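Local atomic coordinates of chitinase (Pyrococcus furiosus, PDB entry 2CWR), a protein that probably binds chitin through this domain, helping the hyperthermophilic enzyme to hold the insoluble polysaccharide whose glycosidic bonds it hydrolyses. Residues 41-55 with 59-72. Sequence-based numbering, arbitrary orientation.
Sequences VKLAPGATVGSFWSA and EGNGYVIFTPVSWN
Val41 and Val64 pair across two antiparallel strands of a beta-sandwich, the fold of this carbohydrate-binding domain, and the contact illustrates how one strand can serve both faces of its sheet. Val41 N reaches Val64 O at 2.7 Å in a nearly straight bond (168°), and Val64 N returns to Val41 O at 2.8 Å. Both side chains turn to the inner face of their sheet; that of Val64 reaches strand 48-53 of the opposing sheet. Its CG2 methyl is met by Leu43 CD1 at 3.4 Å, a tight carbon pair, and by Val49 CG2 from the facing layer. Farther along, the Phe66 ring stands between the sheets: with CG anti to its carbonyl carbon (chi1 -74°), it receives Val41 CG2 at its edge, near the ring plane, while its CE1 approaches Phe52 CB obliquely at 3.8 Å. Phe81, stacked on this ring, and Phe79 extend the aromatic core.

The outer face carries Lys42 and Tyr63. The lysine's aliphatic chain passes the phenol at a slant, CB 3.5 Å from Tyr63 CE1 and CD near the hydroxyl, before a bend at chi4 (-56°) directs the ammonium to Glu92 in a salt bridge. Cut back to an alanine, this position would probably leave Glu92 without its positive mate and strip away the methylenes beside Tyr63 CE1, CZ and OH, only CB staying against the ring. The same ammonium donates to a water 2.7 Å from Lys42 NZ, which in turn lies within hydrogen-bonding distance of Leu43 O and Gly62 O, the latter already accepting from Leu43 N at 3.0 Å.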
ATOM      1  N   VAL A  41      -3.297   4.416  -1.344  1.00  8.79           N
ATOM      2  CA  VAL A  41      -3.872   3.519  -2.330  1.00 11.33           C
ATOM      3  C   VAL A  41      -5.234   4.007  -2.799  1.00 16.55           C
ATOM      4  O   VAL A  41      -6.136   4.205  -1.991  1.00 16.75           O
ATOM      5  CB  VAL A  41      -4.034   2.098  -1.746  1.00 10.50           C
ATOM      6  CG1 VAL A  41      -4.755   1.200  -2.740  1.00 13.91           C
ATOM      7  CG2 VAL A  41      -2.665   1.512  -1.403  1.00 12.10           C
ATOM      8  N   LYS A  42      -5.373   4.214  -4.105  1.00 13.27           N
ATOM      9  CA  LYS A  42      -6.651   4.645  -4.658  1.00 15.93           C
ATOM     10  C   LYS A  42      -7.327   3.382  -5.161  1.00 14.30           C
ATOM     11  O   LYS A  42      -6.828   2.719  -6.072  1.00 13.23           O
ATOM     12  CB  LYS A  42      -6.454   5.635  -5.809  1.00 18.73           C
ATOM     13  CG  LYS A  42      -7.761   6.242  -6.319  1.00 24.77           C
ATOM     14  CD  LYS A  42      -7.531   7.206  -7.468  1.00 31.53           C
ATOM     15  CE  LYS A  42      -8.810   7.960  -7.824  1.00 37.01           C
ATOM     16  NZ  LYS A  42      -9.941   7.045  -8.151  1.00 32.34           N
ATOM     17  N   LEU A  43      -8.456   3.045  -4.547  1.00 14.21           N
ATOM     18  CA  LEU A  43      -9.201   1.845  -4.895  1.00 14.84           C
ATOM     19  C   LEU A  43     -10.065   2.030  -6.136  1.00 15.02           C
ATOM     20  O   LEU A  43     -10.510   3.138  -6.437  1.00 16.08           O
ATOM     21  CB  LEU A  43     -10.091   1.436  -3.722  1.00 19.59           C
ATOM     22  CG  LEU A  43      -9.369   1.145  -2.403  1.00 17.05           C
ATOM     23  CD1 LEU A  43     -10.376   1.063  -1.267  1.00 23.27           C
ATOM     24  CD2 LEU A  43      -8.584  -0.148  -2.539  1.00 18.90           C
ATOM     25  N   ALA A  44     -10.293   0.939  -6.855  1.00 14.86           N
ATOM     26  CA  ALA A  44     -11.138   0.985  -8.039  1.00 17.79           C
ATOM     27  C   ALA A  44     -12.575   1.096  -7.541  1.00 16.74           C
ATOM     28  O   ALA A  44     -12.856   0.829  -6.371  1.00 14.85           O
ATOM     29  CB  ALA A  44     -10.969  -0.282  -8.860  1.00 16.66           C
ATOM     30  N   PRO A  45     -13.506   1.491  -8.421  1.00 14.10           N
ATOM     31  CA  PRO A  45     -14.910   1.622  -8.021  1.00 15.80           C
ATOM     32  C   PRO A  45     -15.446   0.347  -7.375  1.00 16.06           C
ATOM     33  O   PRO A  45     -15.232  -0.755  -7.886  1.00 16.86           O
ATOM     34  CB  PRO A  45     -15.612   1.936  -9.340  1.00 16.02           C
ATOM     35  CG  PRO A  45     -14.576   2.691 -10.098  1.00 21.59           C
ATOM     36  CD  PRO A  45     -13.329   1.874  -9.834  1.00 18.42           C
ATOM     37  N   GLY A  46     -16.126   0.501  -6.242  1.00 15.40           N
ATOM     38  CA  GLY A  46     -16.702  -0.642  -5.552  1.00 16.57           C
ATOM     39  C   GLY A  46     -15.741  -1.586  -4.850  1.00 17.17           C
ATOM     40  O   GLY A  46     -16.159  -2.623  -4.331  1.00 16.57           O
ATOM     41  N   ALA A  47     -14.459  -1.239  -4.825  1.00 14.99           N
ATOM     42  CA  ALA A  47     -13.461  -2.088  -4.178  1.00 16.28           C
ATOM     43  C   ALA A  47     -13.220  -1.680  -2.727  1.00 14.51           C
ATOM     44  O   ALA A  47     -13.290  -0.501  -2.383  1.00 17.51           O
ATOM     45  CB  ALA A  47     -12.153  -2.035  -4.961  1.00 14.73           C
ATOM     46  N   THR A  48     -12.939  -2.668  -1.883  1.00 15.35           N
ATOM     47  CA  THR A  48     -12.670  -2.428  -0.466  1.00 17.05           C
ATOM     48  C   THR A  48     -11.566  -3.366   0.018  1.00 15.15           C
ATOM     49  O   THR A  48     -11.362  -4.442  -0.549  1.00 15.81           O
ATOM     50  CB  THR A  48     -13.919  -2.684   0.394  1.00 15.00           C
ATOM     51  OG1 THR A  48     -14.319  -4.050   0.254  1.00 24.90           O
ATOM     52  CG2 THR A  48     -15.060  -1.772  -0.032  1.00 24.58           C
ATOM     53  N   VAL A  49     -10.864  -2.963   1.076  1.00 16.07           N
ATOM     54  CA  VAL A  49      -9.785  -3.779   1.629  1.00 13.47           C
ATOM     55  C   VAL A  49     -10.333  -4.832   2.594  1.00 16.12           C
ATOM     56  O   VAL A  49     -10.994  -4.502   3.579  1.00 18.12           O
ATOM     57  CB  VAL A  49      -8.752  -2.898   2.366  1.00 12.90           C
ATOM     58  CG1 VAL A  49      -7.653  -3.772   2.978  1.00 10.54           C
ATOM     59  CG2 VAL A  49      -8.150  -1.894   1.396  1.00 14.83           C
ATOM     60  N   GLY A  50     -10.053  -6.098   2.294  1.00 13.41           N
ATOM     61  CA  GLY A  50     -10.524  -7.197   3.120  1.00 17.17           C
ATOM     62  C   GLY A  50      -9.663  -7.495   4.335  1.00 17.95           C
ATOM     63  O   GLY A  50     -10.178  -7.861   5.387  1.00 19.37           O
ATOM     64  N   SER A  51      -8.349  -7.364   4.183  1.00 12.89           N
ATOM     65  CA  SER A  51      -7.424  -7.605   5.282  1.00 12.31           C
ATOM     66  C   SER A  51      -6.079  -7.002   4.916  1.00 10.09           C
ATOM     67  O   SER A  51      -5.850  -6.628   3.761  1.00 11.33           O
ATOM     68  CB  SER A  51      -7.263  -9.109   5.546  1.00 11.95           C
ATOM     69  OG  SER A  51      -6.693  -9.777   4.434  1.00 13.11           O
ATOM     70  N   PHE A  52      -5.195  -6.897   5.901  1.00  9.50           N
ATOM     71  CA  PHE A  52      -3.869  -6.339   5.673  1.00 10.67           C
ATOM     72  C   PHE A  52      -2.933  -6.798   6.786  1.00 10.79           C
ATOM     73  O   PHE A  52      -3.379  -7.331   7.807  1.00 13.20           O
ATOM     74  CB  PHE A  52      -3.932  -4.804   5.633  1.00 10.49           C
ATOM     75  CG  PHE A  52      -4.516  -4.189   6.874  1.00  9.53           C
ATOM     76  CD1 PHE A  52      -5.893  -4.181   7.083  1.00 10.42           C
ATOM     77  CD2 PHE A  52      -3.684  -3.666   7.862  1.00  8.95           C
ATOM     78  CE1 PHE A  52      -6.437  -3.667   8.262  1.00 12.26           C
ATOM     79  CE2 PHE A  52      -4.218  -3.152   9.043  1.00 11.90           C
ATOM     80  CZ  PHE A  52      -5.597  -3.153   9.242  1.00 11.79           C
ATOM     81  N   TRP A  53      -1.636  -6.598   6.583  1.00 10.54           N
ATOM     82  CA  TRP A  53      -0.648  -7.002   7.576  1.00 11.56           C
ATOM     83  C   TRP A  53       0.613  -6.152   7.527  1.00 10.66           C
ATOM     84  O   TRP A  53       0.946  -5.570   6.487  1.00 10.22           O
ATOM     85  CB  TRP A  53      -0.288  -8.482   7.371  1.00 10.11           C
ATOM     86  CG  TRP A  53       0.138  -8.808   5.965  1.00 12.08           C
ATOM     87  CD1 TRP A  53       1.405  -8.753   5.451  1.00 12.11           C
ATOM     88  CD2 TRP A  53      -0.713  -9.209   4.887  1.00 10.89           C
ATOM     89  NE1 TRP A  53       1.391  -9.095   4.120  1.00 11.38           N
ATOM     90  CE2 TRP A  53       0.104  -9.380   3.748  1.00 10.35           C
ATOM     91  CE3 TRP A  53      -2.091  -9.441   4.772  1.00 12.73           C
ATOM     92  CZ2 TRP A  53      -0.411  -9.771   2.506  1.00 12.73           C
ATOM     93  CZ3 TRP A  53      -2.603  -9.829   3.537  1.00 14.14           C
ATOM     94  CH2 TRP A  53      -1.761  -9.989   2.421  1.00 12.48           C
ATOM     95  N   SER A  54       1.298  -6.087   8.666  1.00 11.51           N
ATOM     96  CA  SER A  54       2.542  -5.333   8.822  1.00 10.12           C
ATOM     97  C   SER A  54       2.352  -3.835   8.674  1.00  9.65           C
ATOM     98  O   SER A  54       3.310  -3.098   8.438  1.00 11.52           O
ATOM     99  CB  SER A  54       3.584  -5.821   7.817  1.00 12.77           C
ATOM    100  OG  SER A  54       3.825  -7.206   7.991  1.00 15.48           O
ATOM    101  N   ALA A  55       1.115  -3.384   8.834  1.00  9.70           N
ATOM    102  CA  ALA A  55       0.814  -1.968   8.710  1.00  9.62           C
ATOM    103  C   ALA A  55      -0.507  -1.616   9.382  1.00  8.18           C
ATOM    104  O   ALA A  55      -1.292  -2.495   9.741  1.00 12.27           O
ATOM    105  CB  ALA A  55       0.757  -1.585   7.233  1.00 12.22           C
ATOM    106  N   GLU A  59      -8.926   4.326   6.139  1.00 13.02           N
ATOM    107  CA  GLU A  59      -9.717   4.239   4.923  1.00 17.09           C
ATOM    108  C   GLU A  59     -10.805   5.304   4.858  1.00 25.64           C
ATOM    109  O   GLU A  59     -11.420   5.652   5.869  1.00 18.01           O
ATOM    110  CB  GLU A  59     -10.331   2.834   4.846  1.00 22.02           C
ATOM    111  CG  GLU A  59     -10.599   2.315   3.448  1.00 33.36           C
ATOM    112  CD  GLU A  59     -10.847   0.808   3.418  1.00 36.52           C
ATOM    113  OE1 GLU A  59     -11.099   0.264   2.319  1.00 35.57           O
ATOM    114  OE2 GLU A  59     -10.783   0.166   4.493  1.00 29.12           O
ATOM    115  N   GLY A  60     -11.021   5.826   3.655  1.00 31.18           N
ATOM    116  CA  GLY A  60     -12.034   6.841   3.434  1.00 39.24           C
ATOM    117  C   GLY A  60     -12.708   6.586   2.097  1.00 43.38           C
ATOM    118  O   GLY A  60     -12.645   5.472   1.573  1.00 46.13           O
ATOM    119  N   ASN A  61     -13.346   7.609   1.539  1.00 46.48           N
ATOM    120  CA  ASN A  61     -14.031   7.469   0.256  1.00 46.43           C
ATOM    121  C   ASN A  61     -13.087   7.080  -0.882  1.00 42.48           C
ATOM    122  O   ASN A  61     -12.396   7.928  -1.446  1.00 43.42           O
ATOM    123  CB  ASN A  61     -14.747   8.776  -0.107  1.00 54.73           C
ATOM    124  CG  ASN A  61     -15.858   9.128   0.866  1.00 59.35           C
ATOM    125  OD1 ASN A  61     -16.560  10.124   0.688  1.00 63.78           O
ATOM    126  ND2 ASN A  61     -16.021   8.312   1.902  1.00 64.03           N
ATOM    127  N   GLY A  62     -13.060   5.791  -1.208  1.00 37.82           N
ATOM    128  CA  GLY A  62     -12.217   5.306  -2.289  1.00 32.56           C
ATOM    129  C   GLY A  62     -10.714   5.425  -2.097  1.00 33.02           C
ATOM    130  O   GLY A  62      -9.949   5.169  -3.027  1.00 27.95           O
ATOM    131  N   TYR A  63     -10.280   5.808  -0.903  1.00 28.22           N
ATOM    132  CA  TYR A  63      -8.854   5.946  -0.628  1.00 27.21           C
ATOM    133  C   TYR A  63      -8.449   5.166   0.612  1.00 25.70           C
ATOM    134  O   TYR A  63      -9.228   5.030   1.553  1.00 28.14           O
ATOM    135  CB  TYR A  63      -8.481   7.419  -0.442  1.00 33.50           C
ATOM    136  CG  TYR A  63      -8.145   8.145  -1.727  1.00 49.37           C
ATOM    137  CD1 TYR A  63      -7.034   7.778  -2.488  1.00 53.03           C
ATOM    138  CD2 TYR A  63      -8.930   9.207  -2.178  1.00 52.73           C
ATOM    139  CE1 TYR A  63      -6.711   8.452  -3.669  1.00 53.59           C
ATOM    140  CE2 TYR A  63      -8.617   9.886  -3.357  1.00 53.65           C
ATOM    141  CZ  TYR A  63      -7.507   9.504  -4.095  1.00 54.33           C
ATOM    142  OH  TYR A  63      -7.192  10.174  -5.257  1.00 56.84           O
ATOM    143  N   VAL A  64      -7.227   4.648   0.601  1.00 11.78           N
ATOM    144  CA  VAL A  64      -6.709   3.900   1.736  1.00 11.59           C
ATOM    145  C   VAL A  64      -5.287   4.376   1.984  1.00 13.55           C
ATOM    146  O   VAL A  64      -4.520   4.580   1.042  1.00 14.48           O
ATOM    147  CB  VAL A  64      -6.682   2.381   1.458  1.00 16.71           C
ATOM    148  CG1 VAL A  64      -6.188   1.634   2.689  1.00 13.64           C
ATOM    149  CG2 VAL A  64      -8.064   1.903   1.063  1.00 20.60           C
ATOM    150  N   ILE A  65      -4.940   4.563   3.250  1.00 10.23           N
ATOM    151  CA  ILE A  65      -3.604   5.014   3.609  1.00  8.35           C
ATOM    152  C   ILE A  65      -2.985   3.991   4.542  1.00 11.38           C
ATOM    153  O   ILE A  65      -3.540   3.688   5.597  1.00 11.62           O
ATOM    154  CB  ILE A  65      -3.641   6.381   4.332  1.00 10.57           C
ATOM    155  CG1 ILE A  65      -4.288   7.431   3.427  1.00 16.60           C
ATOM    156  CG2 ILE A  65      -2.230   6.806   4.721  1.00 10.95           C
ATOM    157  CD1 ILE A  65      -4.439   8.782   4.085  1.00 23.98           C
ATOM    158  N   PHE A  66      -1.838   3.452   4.145  1.00  9.70           N
ATOM    159  CA  PHE A  66      -1.141   2.478   4.967  1.00  9.00           C
ATOM    160  C   PHE A  66       0.087   3.126   5.592  1.00 10.34           C
ATOM    161  O   PHE A  66       0.810   3.873   4.934  1.00 12.53           O
ATOM    162  CB  PHE A  66      -0.714   1.272   4.124  1.00 11.10           C
ATOM    163  CG  PHE A  66      -1.846   0.365   3.746  1.00 10.11           C
ATOM    164  CD1 PHE A  66      -2.464  -0.431   4.707  1.00  8.67           C
ATOM    165  CD2 PHE A  66      -2.300   0.306   2.429  1.00 12.94           C
ATOM    166  CE1 PHE A  66      -3.519  -1.275   4.364  1.00  9.91           C
ATOM    167  CE2 PHE A  66      -3.356  -0.535   2.073  1.00 11.09           C
ATOM    168  CZ  PHE A  66      -3.965  -1.327   3.041  1.00 10.18           C
ATOM    169  N   THR A  67       0.293   2.846   6.872  1.00  8.54           N
ATOM    170  CA  THR A  67       1.433   3.361   7.618  1.00  9.80           C
ATOM    171  C   THR A  67       2.056   2.178   8.350  1.00 10.89           C
ATOM    172  O   THR A  67       1.388   1.180   8.617  1.00 11.65           O
ATOM    173  CB  THR A  67       0.999   4.442   8.615  1.00  9.91           C
ATOM    174  OG1 THR A  67      -0.111   3.966   9.384  1.00 10.75           O
ATOM    175  CG2 THR A  67       0.601   5.715   7.865  1.00 11.94           C
ATOM    176  N   PRO A  68       3.345   2.274   8.696  1.00 12.11           N
ATOM    177  CA  PRO A  68       3.998   1.160   9.383  1.00 12.11           C
ATOM    178  C   PRO A  68       3.707   0.915  10.848  1.00 12.33           C
ATOM    179  O   PRO A  68       3.413   1.838  11.606  1.00 14.14           O
ATOM    180  CB  PRO A  68       5.478   1.456   9.170  1.00 13.92           C
ATOM    181  CG  PRO A  68       5.510   2.958   9.237  1.00 10.46           C
ATOM    182  CD  PRO A  68       4.311   3.342   8.383  1.00  9.71           C
ATOM    183  N   VAL A  69       3.781  -0.354  11.228  1.00 14.53           N
ATOM    184  CA  VAL A  69       3.648  -0.724  12.621  1.00 13.33           C
ATOM    185  C   VAL A  69       5.080  -0.446  13.104  1.00 13.52           C
ATOM    186  O   VAL A  69       5.998  -0.349  12.289  1.00 16.95           O
ATOM    187  CB  VAL A  69       3.269  -2.211  12.791  1.00 10.70           C
ATOM    188  CG1 VAL A  69       1.797  -2.405  12.441  1.00 16.19           C
ATOM    189  CG2 VAL A  69       4.142  -3.084  11.910  1.00 14.82           C
ATOM    190  N   SER A  70       5.271  -0.313  14.412  1.00 18.31           N
ATOM    191  CA  SER A  70       6.578   0.029  14.986  1.00 20.20           C
ATOM    192  C   SER A  70       7.862  -0.572  14.404  1.00 17.47           C
ATOM    193  O   SER A  70       8.843   0.145  14.219  1.00 21.30           O
ATOM    194  CB  SER A  70       6.561  -0.223  16.500  1.00 20.70           C
ATOM    195  OG  SER A  70       6.448  -1.602  16.792  1.00 24.58           O
ATOM    196  N   TRP A  71       7.863  -1.868  14.114  1.00 17.40           N
ATOM    197  CA  TRP A  71       9.062  -2.539  13.604  1.00 21.21           C
ATOM    198  C   TRP A  71       9.272  -2.520  12.090  1.00 19.89           C
ATOM    199  O   TRP A  71      10.291  -3.008  11.596  1.00 21.62           O
ATOM    200  CB  TRP A  71       9.052  -4.001  14.048  1.00 20.94           C
ATOM    201  CG  TRP A  71       7.811  -4.734  13.609  1.00 19.19           C
ATOM    202  CD1 TRP A  71       6.668  -4.916  14.334  1.00 21.66           C
ATOM    203  CD2 TRP A  71       7.565  -5.323  12.323  1.00 19.48           C
ATOM    204  NE1 TRP A  71       5.727  -5.578  13.582  1.00 20.59           N
ATOM    205  CE2 TRP A  71       6.250  -5.840  12.344  1.00 21.01           C
ATOM    206  CE3 TRP A  71       8.329  -5.461  11.154  1.00 18.62           C
ATOM    207  CZ2 TRP A  71       5.680  -6.484  11.239  1.00 21.61           C
ATOM    208  CZ3 TRP A  71       7.760  -6.102  10.055  1.00 22.31           C
ATOM    209  CH2 TRP A  71       6.447  -6.604  10.108  1.00 21.14           C
ATOM    210  N   ASN A  72       8.327  -1.948  11.357  1.00 17.87           N
ATOM    211  CA  ASN A  72       8.389  -1.951   9.899  1.00 15.04           C
ATOM    212  C   ASN A  72       8.719  -0.598   9.263  1.00 15.89           C
ATOM    213  O   ASN A  72       8.067  -0.196   8.300  1.00 16.48           O
ATOM    214  CB  ASN A  72       7.035  -2.448   9.380  1.00 13.52           C
ATOM    215  CG  ASN A  72       7.101  -2.993   7.974  1.00 15.11           C
ATOM    216  OD1 ASN A  72       6.068  -3.174   7.323  1.00 15.59           O
ATOM    217  ND2 ASN A  72       8.306  -3.280   7.500  1.00 11.20           N
TER
HETATM  218  O   HOH W   1     -10.946   5.900  -5.911  1.00 39.95           O
HETATM  219  O   HOH W   2     -12.704  -2.288   3.905  1.00 32.20           O